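Long-range contacts in transcriptional regulator (Streptococcus pneumoniae, PDB 2GNP), which probably acts as a transcriptional regulator whose Rossmann-like effector domain is thought to bind a sugar or sugar phosphate: residues S224-Y229 against N244-L249; E18-E23 against S239-N244. All coordinates share one frame; numbering follows the deposited sequence.

How the contacts relate
Helix 234-242 links the two contacts: it connects the strands paired in contact 1, and its last turn forms one side of contact 2; Asn-244 belongs to both ranges. Contact 1 lies deep in the fold, where strands 223-227 and 248-252 begin to run side by side; contact 2 lies farther out, where the end of helix 5-20 meets the end of helix 234-242. In contact 1 backbone pairing and two bonds from side chain to backbone share the work. Contact 2 combines leucine and tyrosine packing with one asparagine amide and two waters that join carbonyl groups at the helix ends. Val-246 on Val-240 and Asn-247 against Leu-22 connect the two.

Contact 1: S224-Y229 against N244-L249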
ATOM      1  N   SER A 224      -9.151  -0.787   3.939  1.00 13.45           N
ATOM      2  CA  SER A 224      -7.798  -0.524   3.428  1.00 12.89           C
ATOM      3  C   SER A 224      -7.250  -1.813   2.881  1.00 11.35           C
ATOM      4  O   SER A 224      -7.068  -2.807   3.600  1.00 12.35           O
ATOM      5  CB  SER A 224      -6.874   0.014   4.525  1.00 13.69           C
ATOM      6  OG  SER A 224      -6.971  -0.785   5.704  1.00 12.41           O
ATOM      7  N   LEU A 225      -6.960  -1.782   1.607  1.00 11.35           N
ATOM      8  CA  LEU A 225      -6.612  -2.999   0.855  1.00 13.31           C
ATOM      9  C   LEU A 225      -5.164  -2.917   0.501  1.00 13.34           C
ATOM     10  O   LEU A 225      -4.770  -2.004  -0.261  1.00 12.93           O
ATOM     11  CB  LEU A 225      -7.449  -3.075  -0.422  1.00 15.02           C
ATOM     12  CG  LEU A 225      -7.109  -4.105  -1.520  1.00 13.58           C
ATOM     13  CD1 LEU A 225      -7.237  -5.509  -0.886  1.00 18.63           C
ATOM     14  CD2 LEU A 225      -8.085  -3.976  -2.766  1.00 14.84           C
ATOM     15  N   ALA A 226      -4.361  -3.870   0.988  1.00 12.95           N
ATOM     16  CA  ALA A 226      -2.989  -3.979   0.536  1.00 13.73           C
ATOM     17  C   ALA A 226      -2.863  -5.209  -0.359  1.00 13.87           C
ATOM     18  O   ALA A 226      -3.385  -6.260  -0.009  1.00 14.15           O
ATOM     19  CB  ALA A 226      -2.032  -4.093   1.741  1.00 14.83           C
ATOM     20  N   VAL A 227      -2.166  -5.070  -1.491  1.00 13.65           N
ATOM     21  CA  VAL A 227      -1.853  -6.219  -2.326  1.00 13.06           C
ATOM     22  C   VAL A 227      -0.342  -6.382  -2.357  1.00 14.30           C
ATOM     23  O   VAL A 227       0.396  -5.431  -2.761  1.00 14.16           O
ATOM     24  CB  VAL A 227      -2.392  -5.981  -3.769  1.00 14.07           C
ATOM     25  CG1 VAL A 227      -2.141  -7.234  -4.619  1.00 14.76           C
ATOM     26  CG2 VAL A 227      -3.867  -5.626  -3.720  1.00 15.60           C
ATOM     27  N   ALA A 228       0.148  -7.528  -1.875  1.00 13.31           N
ATOM     28  CA  ALA A 228       1.602  -7.634  -1.664  1.00 15.89           C
ATOM     29  C   ALA A 228       2.005  -9.098  -1.510  1.00 15.72           C
ATOM     30  O   ALA A 228       1.354  -9.844  -0.765  1.00 14.39           O
ATOM     31  CB  ALA A 228       2.018  -6.812  -0.382  1.00 15.74           C
ATOM     32  N   TYR A 229       3.066  -9.493  -2.227  1.00 15.32           N
ATOM     33  CA  TYR A 229       3.534 -10.866  -2.115  1.00 16.43           C
ATOM     34  C   TYR A 229       5.012 -10.955  -2.469  1.00 17.05           C
ATOM     35  O   TYR A 229       5.591 -10.009  -3.024  1.00 17.52           O
ATOM     36  CB  TYR A 229       2.704 -11.786  -2.982  1.00 18.77           C
ATOM     37  CG  TYR A 229       2.918 -11.589  -4.457  1.00 18.74           C
ATOM     38  CD1 TYR A 229       2.274 -10.547  -5.143  1.00 20.61           C
ATOM     39  CD2 TYR A 229       3.774 -12.443  -5.170  1.00 22.76           C
ATOM     40  CE1 TYR A 229       2.472 -10.356  -6.533  1.00 21.05           C
ATOM     41  CE2 TYR A 229       3.982 -12.264  -6.542  1.00 23.62           C
ATOM     42  CZ  TYR A 229       3.323 -11.222  -7.213  1.00 22.33           C
ATOM     43  OH  TYR A 229       3.557 -11.041  -8.585  1.00 24.65           O
ATOM     44  N   ASN A 244      -1.646  -3.738  12.536  1.00 14.88           N
ATOM     45  CA  ASN A 244      -3.000  -3.556  11.941  1.00 15.36           C
ATOM     46  C   ASN A 244      -3.065  -2.305  11.083  1.00 14.22           C
ATOM     47  O   ASN A 244      -4.020  -1.531  11.174  1.00 14.13           O
ATOM     48  CB  ASN A 244      -4.111  -3.532  13.000  1.00 15.20           C
ATOM     49  CG  ASN A 244      -4.185  -4.834  13.766  1.00 19.36           C
ATOM     50  OD1 ASN A 244      -3.736  -4.922  14.903  1.00 24.33           O
ATOM     51  ND2 ASN A 244      -4.754  -5.840  13.148  1.00 19.14           N
ATOM     52  N   LEU A 245      -2.013  -2.083  10.294  1.00 14.09           N
ATOM     53  CA  LEU A 245      -1.944  -0.881   9.415  1.00 13.31           C
ATOM     54  C   LEU A 245      -2.959  -0.880   8.285  1.00 13.53           C
ATOM     55  O   LEU A 245      -3.380   0.190   7.874  1.00 15.47           O
ATOM     56  CB  LEU A 245      -0.566  -0.587   8.863  1.00 13.45           C
ATOM     57  CG  LEU A 245       0.526  -0.454   9.947  1.00 14.01           C
ATOM     58  CD1 LEU A 245       1.930  -0.175   9.318  1.00 13.15           C
ATOM     59  CD2 LEU A 245       0.169   0.692  10.956  1.00 15.05           C
ATOM     60  N   VAL A 246      -3.321  -2.059   7.783  1.00 14.44           N
ATOM     61  CA  VAL A 246      -4.455  -2.196   6.884  1.00 13.71           C
ATOM     62  C   VAL A 246      -5.362  -3.307   7.406  1.00 12.64           C
ATOM     63  O   VAL A 246      -5.003  -4.083   8.299  1.00 13.16           O
ATOM     64  CB  VAL A 246      -3.989  -2.570   5.427  1.00 14.53           C
ATOM     65  CG1 VAL A 246      -2.979  -1.504   4.880  1.00 14.76           C
ATOM     66  CG2 VAL A 246      -3.356  -3.923   5.496  1.00 15.33           C
ATOM     67  N   ASN A 247      -6.567  -3.347   6.885  1.00 11.70           N
ATOM     68  CA  ASN A 247      -7.581  -4.333   7.331  1.00 12.46           C
ATOM     69  C   ASN A 247      -7.985  -5.336   6.285  1.00 11.30           C
ATOM     70  O   ASN A 247      -8.874  -6.126   6.541  1.00 12.36           O
ATOM     71  CB  ASN A 247      -8.800  -3.676   8.006  1.00 11.85           C
ATOM     72  CG  ASN A 247      -9.507  -2.712   7.125  1.00 15.42           C
ATOM     73  OD1 ASN A 247      -9.545  -2.883   5.905  1.00 13.51           O
ATOM     74  ND2 ASN A 247      -9.995  -1.600   7.726  1.00 19.78           N
ATOM     75  N   HIS A 248      -7.369  -5.275   5.098  1.00 11.66           N
ATOM     76  CA  HIS A 248      -7.650  -6.244   4.029  1.00 12.41           C
ATOM     77  C   HIS A 248      -6.392  -6.520   3.252  1.00 12.64           C
ATOM     78  O   HIS A 248      -5.757  -5.588   2.714  1.00 13.99           O
ATOM     79  CB  HIS A 248      -8.706  -5.662   3.107  1.00 11.01           C
ATOM     80  CG  HIS A 248      -9.314  -6.657   2.137  1.00 12.98           C
ATOM     81  ND1 HIS A 248     -10.560  -6.454   1.571  1.00 14.92           N
ATOM     82  CD2 HIS A 248      -8.852  -7.829   1.630  1.00 14.87           C
ATOM     83  CE1 HIS A 248     -10.844  -7.463   0.756  1.00 17.38           C
ATOM     84  NE2 HIS A 248      -9.833  -8.319   0.780  1.00 16.39           N
ATOM     85  N   LEU A 249      -6.010  -7.790   3.214  1.00 12.48           N
ATOM     86  CA  LEU A 249      -4.770  -8.162   2.569  1.00 11.91           C
ATOM     87  C   LEU A 249      -5.072  -9.190   1.479  1.00 12.56           C
ATOM     88  O   LEU A 249      -5.917 -10.021   1.651  1.00 13.10           O
ATOM     89  CB  LEU A 249      -3.777  -8.753   3.610  1.00 12.87           C
ATOM     90  CG  LEU A 249      -2.437  -9.314   3.050  1.00 14.28           C
ATOM     91  CD1 LEU A 249      -1.547  -8.259   2.386  1.00 14.83           C
ATOM     92  CD2 LEU A 249      -1.622 -10.142   4.091  1.00 13.30           C
TER
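Ser-224 meets Asn-247 through both its backbone and its hydroxyl. The backbone N of Ser-224 donates an almost straight bond to OD1 of Asn-247 at 2.9 Å. It reaches the amide oxygen from 34° outside the carbonyl plane. In return Asn-247 N donates to Ser-224 OG at 2.8 Å. Each side chain thus bonds to the other residue's backbone, and each is folded back between its own N and carbonyl carbon (chi1 48° for Ser-224, 59° for Asn-247). Ser-224 OG also lies 3.1 Å from CA of Val-246; CG2 of Val-246 packs on CB of Ala-226 at 4.0 Å.

Farther along, regular parallel pairing takes over. His-248 N makes a weak bond to Ser-224 O, whereas Ala-226 N donates to His-248 O at 2.8 Å, nearly in line with the carbonyl. Leu-225 and His-248 project side by side from one face of the sheet, and CD1 of Leu-225 sits over the imidazole, 3.9 Å from its centroid, in a CH-pi contact displaced toward the ring's rim. On the other face CB of Ala-226 meets CD1 of Leu-249 at 4.2 Å.

In the second shell, Glu-26 OE1 accepts a bond from His-248 NE2 and so fixes the far end of the ring, while weak bonds from Asn-247 ND2 to the carbonyls of Ile-221 and Pro-222 steady that amide. Helix 234-242 connects the two strands and covers the Ala-226 and Leu-249 face, making this a beta-alpha-beta crossover of a Rossmann-like fold.

Contact 2: E18-E23 against S239-N244; sequences EKYSLE and SVLRAN
The two backbones come nearest at Tyr-20 and Leu-241, whose CA atoms are 5.9 Å apart, where the chain leaving helix 5-20 passes the last turn of helix 234-242. Here the Tyr-20 ring lies across the Leu-241 side chain. CB of Leu-241 approaches CD2 of Tyr-20 at 3.9 Å. CD1 of Leu-241 stands over the same face, near CD1 and CE1 of Tyr-20 and offset toward the rim, 4.2 Å from the ring centroid and 17° off the normal, a CH-pi contact. The opposite face is covered by CG of Lys-19, centred above the ring, so the aromatic is held between two aliphatic groups. The other branch of Leu-241, CD2, touches CD2 of Leu-22 at 4.2 Å.

Beside this apolar patch, the carbonyl of Tyr-20 gathers several donors. Asn-244 ND2 donates to Tyr-20 O at 2.9 Å, approaching nearly head-on to the oxygen (C=O...N angle 166°), with the acceptor close to the amide plane. CG of Asn-244 stands anti to the carbonyl carbon (chi1 -62°), which carries the amide out toward the end of helix 5-20, from a residue with positive phi that closes helix 234-242 in a Schellman motif. Water 2 donates to both Tyr-20 O and Leu-241 O, the latter at 2.8 Å. Water 1 lies within bonding distance of the same two oxygens, but with other acceptors nearby its protons cannot serve all of them at once. The carbonyls of two helix ends are thereby joined through solvent.

At its far end, the Tyr-20 hydroxyl is hydrogen-bonded to Asp-263, which also forms a salt bridge with Arg-242. Helix 253-264 therefore flanks the junction, with Leu-260 against Tyr-20 and Val-259 against Leu-241, while just beyond Leu-22 the chain enters strand 24-28, the parallel neighbour of strand 248-252.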
ATOM      1  N   GLU A  18      -8.058 -14.412  12.249  1.00 17.47           N
ATOM      2  CA  GLU A  18      -8.224 -14.390  13.710  1.00 18.08           C
ATOM      3  C   GLU A  18      -6.858 -14.119  14.400  1.00 17.83           C
ATOM      4  O   GLU A  18      -6.791 -13.378  15.418  1.00 18.35           O
ATOM      5  CB  GLU A  18      -8.857 -15.705  14.147  1.00 19.40           C
ATOM      6  CG  GLU A  18      -9.453 -15.671  15.555  1.00 23.27           C
ATOM      7  CD  GLU A  18      -8.376 -15.768  16.622  1.00 28.31           C
ATOM      8  OE1 GLU A  18      -8.627 -15.201  17.717  1.00 27.81           O
ATOM      9  OE2 GLU A  18      -7.283 -16.388  16.363  1.00 29.55           O
ATOM     10  N   LYS A  19      -5.782 -14.641  13.832  1.00 17.09           N
ATOM     11  CA  LYS A  19      -4.444 -14.506  14.453  1.00 16.98           C
ATOM     12  C   LYS A  19      -4.038 -13.028  14.560  1.00 16.95           C
ATOM     13  O   LYS A  19      -3.498 -12.597  15.583  1.00 17.48           O
ATOM     14  CB  LYS A  19      -3.370 -15.357  13.759  1.00 18.17           C
ATOM     15  CG  LYS A  19      -1.977 -15.302  14.424  1.00 17.69           C
ATOM     16  CD  LYS A  19      -0.980 -16.177  13.701  1.00 17.20           C
ATOM     17  CE  LYS A  19       0.385 -16.271  14.366  1.00 22.60           C
ATOM     18  NZ  LYS A  19       0.281 -17.102  15.635  1.00 25.07           N
ATOM     19  N   TYR A  20      -4.263 -12.281  13.482  1.00 16.97           N
ATOM     20  CA  TYR A  20      -3.810 -10.891  13.401  1.00 16.58           C
ATOM     21  C   TYR A  20      -4.910  -9.889  13.534  1.00 16.34           C
ATOM     22  O   TYR A  20      -4.669  -8.677  13.482  1.00 17.95           O
ATOM     23  CB  TYR A  20      -3.043 -10.659  12.100  1.00 15.80           C
ATOM     24  CG  TYR A  20      -1.830 -11.532  12.024  1.00 16.13           C
ATOM     25  CD1 TYR A  20      -1.790 -12.658  11.189  1.00 17.23           C
ATOM     26  CD2 TYR A  20      -0.720 -11.264  12.831  1.00 15.33           C
ATOM     27  CE1 TYR A  20      -0.652 -13.489  11.134  1.00 17.01           C
ATOM     28  CE2 TYR A  20       0.416 -12.048  12.781  1.00 14.80           C
ATOM     29  CZ  TYR A  20       0.473 -13.181  11.941  1.00 17.04           C
ATOM     30  OH  TYR A  20       1.578 -14.038  11.874  1.00 15.63           O
ATOM     31  N   SER A  21      -6.141 -10.366  13.716  1.00 17.59           N
ATOM     32  CA  SER A  21      -7.305  -9.504  13.810  1.00 19.05           C
ATOM     33  C   SER A  21      -7.507  -8.650  12.557  1.00 17.98           C
ATOM     34  O   SER A  21      -7.830  -7.439  12.581  1.00 17.62           O
ATOM     35  CB  SER A  21      -7.351  -8.727  15.124  1.00 22.79           C
ATOM     36  OG  SER A  21      -8.310  -7.679  15.066  1.00 30.96           O
ATOM     37  N   LEU A  22      -7.343  -9.366  11.456  1.00 16.89           N
ATOM     38  CA  LEU A  22      -7.384  -8.801  10.105  1.00 16.11           C
ATOM     39  C   LEU A  22      -8.812  -9.044   9.618  1.00 16.39           C
ATOM     40  O   LEU A  22      -9.300 -10.201   9.627  1.00 18.14           O
ATOM     41  CB  LEU A  22      -6.362  -9.567   9.237  1.00 16.63           C
ATOM     42  CG  LEU A  22      -6.449  -9.258   7.765  1.00 14.72           C
ATOM     43  CD1 LEU A  22      -5.861  -7.842   7.565  1.00 17.54           C
ATOM     44  CD2 LEU A  22      -5.633 -10.228   6.933  1.00 14.37           C
ATOM     45  N   GLU A  23      -9.503  -8.007   9.189  1.00 16.90           N
ATOM     46  CA  GLU A  23     -10.897  -8.107   8.762  1.00 18.66           C
ATOM     47  C   GLU A  23     -11.178  -8.961   7.510  1.00 17.55           C
ATOM     48  O   GLU A  23     -12.124  -9.742   7.497  1.00 17.41           O
ATOM     49  CB  GLU A  23     -11.477  -6.688   8.647  1.00 18.81           C
ATOM     50  CG  GLU A  23     -12.871  -6.626   8.147  1.00 22.49           C
ATOM     51  CD  GLU A  23     -13.469  -5.189   8.207  1.00 25.63           C
ATOM     52  OE1 GLU A  23     -13.203  -4.419   9.186  1.00 32.61           O
ATOM     53  OE2 GLU A  23     -14.221  -4.840   7.272  1.00 28.64           O
ATOM     54  N   SER A 239       4.915  -7.085   9.666  1.00 12.64           N
ATOM     55  CA  SER A 239       4.887  -5.782  10.409  1.00 13.30           C
ATOM     56  C   SER A 239       3.522  -5.125  10.278  1.00 13.55           C
ATOM     57  O   SER A 239       2.882  -4.719  11.256  1.00 13.17           O
ATOM     58  CB  SER A 239       5.908  -4.794   9.898  1.00 16.00           C
ATOM     59  OG  SER A 239       7.234  -5.225  10.109  1.00 19.42           O
ATOM     60  N   VAL A 240       3.064  -5.060   9.032  1.00 12.14           N
ATOM     61  CA  VAL A 240       1.755  -4.437   8.727  1.00 13.11           C
ATOM     62  C   VAL A 240       0.631  -5.185   9.446  1.00 12.79           C
ATOM     63  O   VAL A 240      -0.292  -4.557  10.005  1.00 12.71           O
ATOM     64  CB  VAL A 240       1.596  -4.477   7.179  1.00 12.44           C
ATOM     65  CG1 VAL A 240       0.205  -4.172   6.830  1.00 13.00           C
ATOM     66  CG2 VAL A 240       2.622  -3.444   6.547  1.00 11.31           C
ATOM     67  N   LEU A 241       0.701  -6.516   9.456  1.00 12.72           N
ATOM     68  CA  LEU A 241      -0.301  -7.329  10.180  1.00 13.88           C
ATOM     69  C   LEU A 241      -0.264  -7.034  11.711  1.00 14.33           C
ATOM     70  O   LEU A 241      -1.309  -6.874  12.363  1.00 14.77           O
ATOM     71  CB  LEU A 241      -0.058  -8.792   9.923  1.00 13.52           C
ATOM     72  CG  LEU A 241      -0.325  -9.192   8.486  1.00 16.14           C
ATOM     73  CD1 LEU A 241       0.077 -10.659   8.280  1.00 17.19           C
ATOM     74  CD2 LEU A 241      -1.817  -8.987   8.228  1.00 20.00           C
ATOM     75  N   ARG A 242       0.954  -7.102  12.267  1.00 15.88           N
ATOM     76  CA  ARG A 242       1.212  -6.770  13.690  1.00 16.31           C
ATOM     77  C   ARG A 242       0.619  -5.467  14.179  1.00 16.20           C
ATOM     78  O   ARG A 242       0.005  -5.469  15.259  1.00 18.50           O
ATOM     79  CB  ARG A 242       2.716  -6.822  14.008  1.00 15.08           C
ATOM     80  CG  ARG A 242       3.135  -8.231  14.294  1.00 17.83           C
ATOM     81  CD  ARG A 242       4.671  -8.313  14.309  1.00 16.12           C
ATOM     82  NE  ARG A 242       5.101  -9.681  14.622  1.00 20.35           N
ATOM     83  CZ  ARG A 242       6.384 -10.047  14.661  1.00 22.26           C
ATOM     84  NH1 ARG A 242       7.315  -9.156  14.377  1.00 19.96           N
ATOM     85  NH2 ARG A 242       6.738 -11.281  14.979  1.00 21.45           N
ATOM     86  N   ALA A 243       0.774  -4.399  13.395  1.00 14.88           N
ATOM     87  CA  ALA A 243       0.337  -3.040  13.749  1.00 16.16           C
ATOM     88  C   ALA A 243      -1.051  -2.739  13.199  1.00 14.64           C
ATOM     89  O   ALA A 243      -1.581  -1.623  13.364  1.00 14.53           O
ATOM     90  CB  ALA A 243       1.364  -2.044  13.250  1.00 16.28           C
ATOM     91  N   ASN A 244      -1.646  -3.738  12.536  1.00 14.88           N
ATOM     92  CA  ASN A 244      -3.000  -3.556  11.941  1.00 15.36           C
ATOM     93  C   ASN A 244      -3.065  -2.305  11.083  1.00 14.22           C
ATOM     94  O   ASN A 244      -4.020  -1.531  11.174  1.00 14.13           O
ATOM     95  CB  ASN A 244      -4.111  -3.532  13.000  1.00 15.20           C
ATOM     96  CG  ASN A 244      -4.185  -4.834  13.766  1.00 19.36           C
ATOM     97  OD1 ASN A 244      -3.736  -4.922  14.903  1.00 24.33           O
ATOM     98  ND2 ASN A 244      -4.754  -5.840  13.148  1.00 19.14           N
TER
HETATM   99  O   HOH W   1      -2.328  -7.883  14.759  1.00 22.90           O
HETATM  100  O   HOH W   2      -3.765  -7.271  11.167  1.00 30.30           O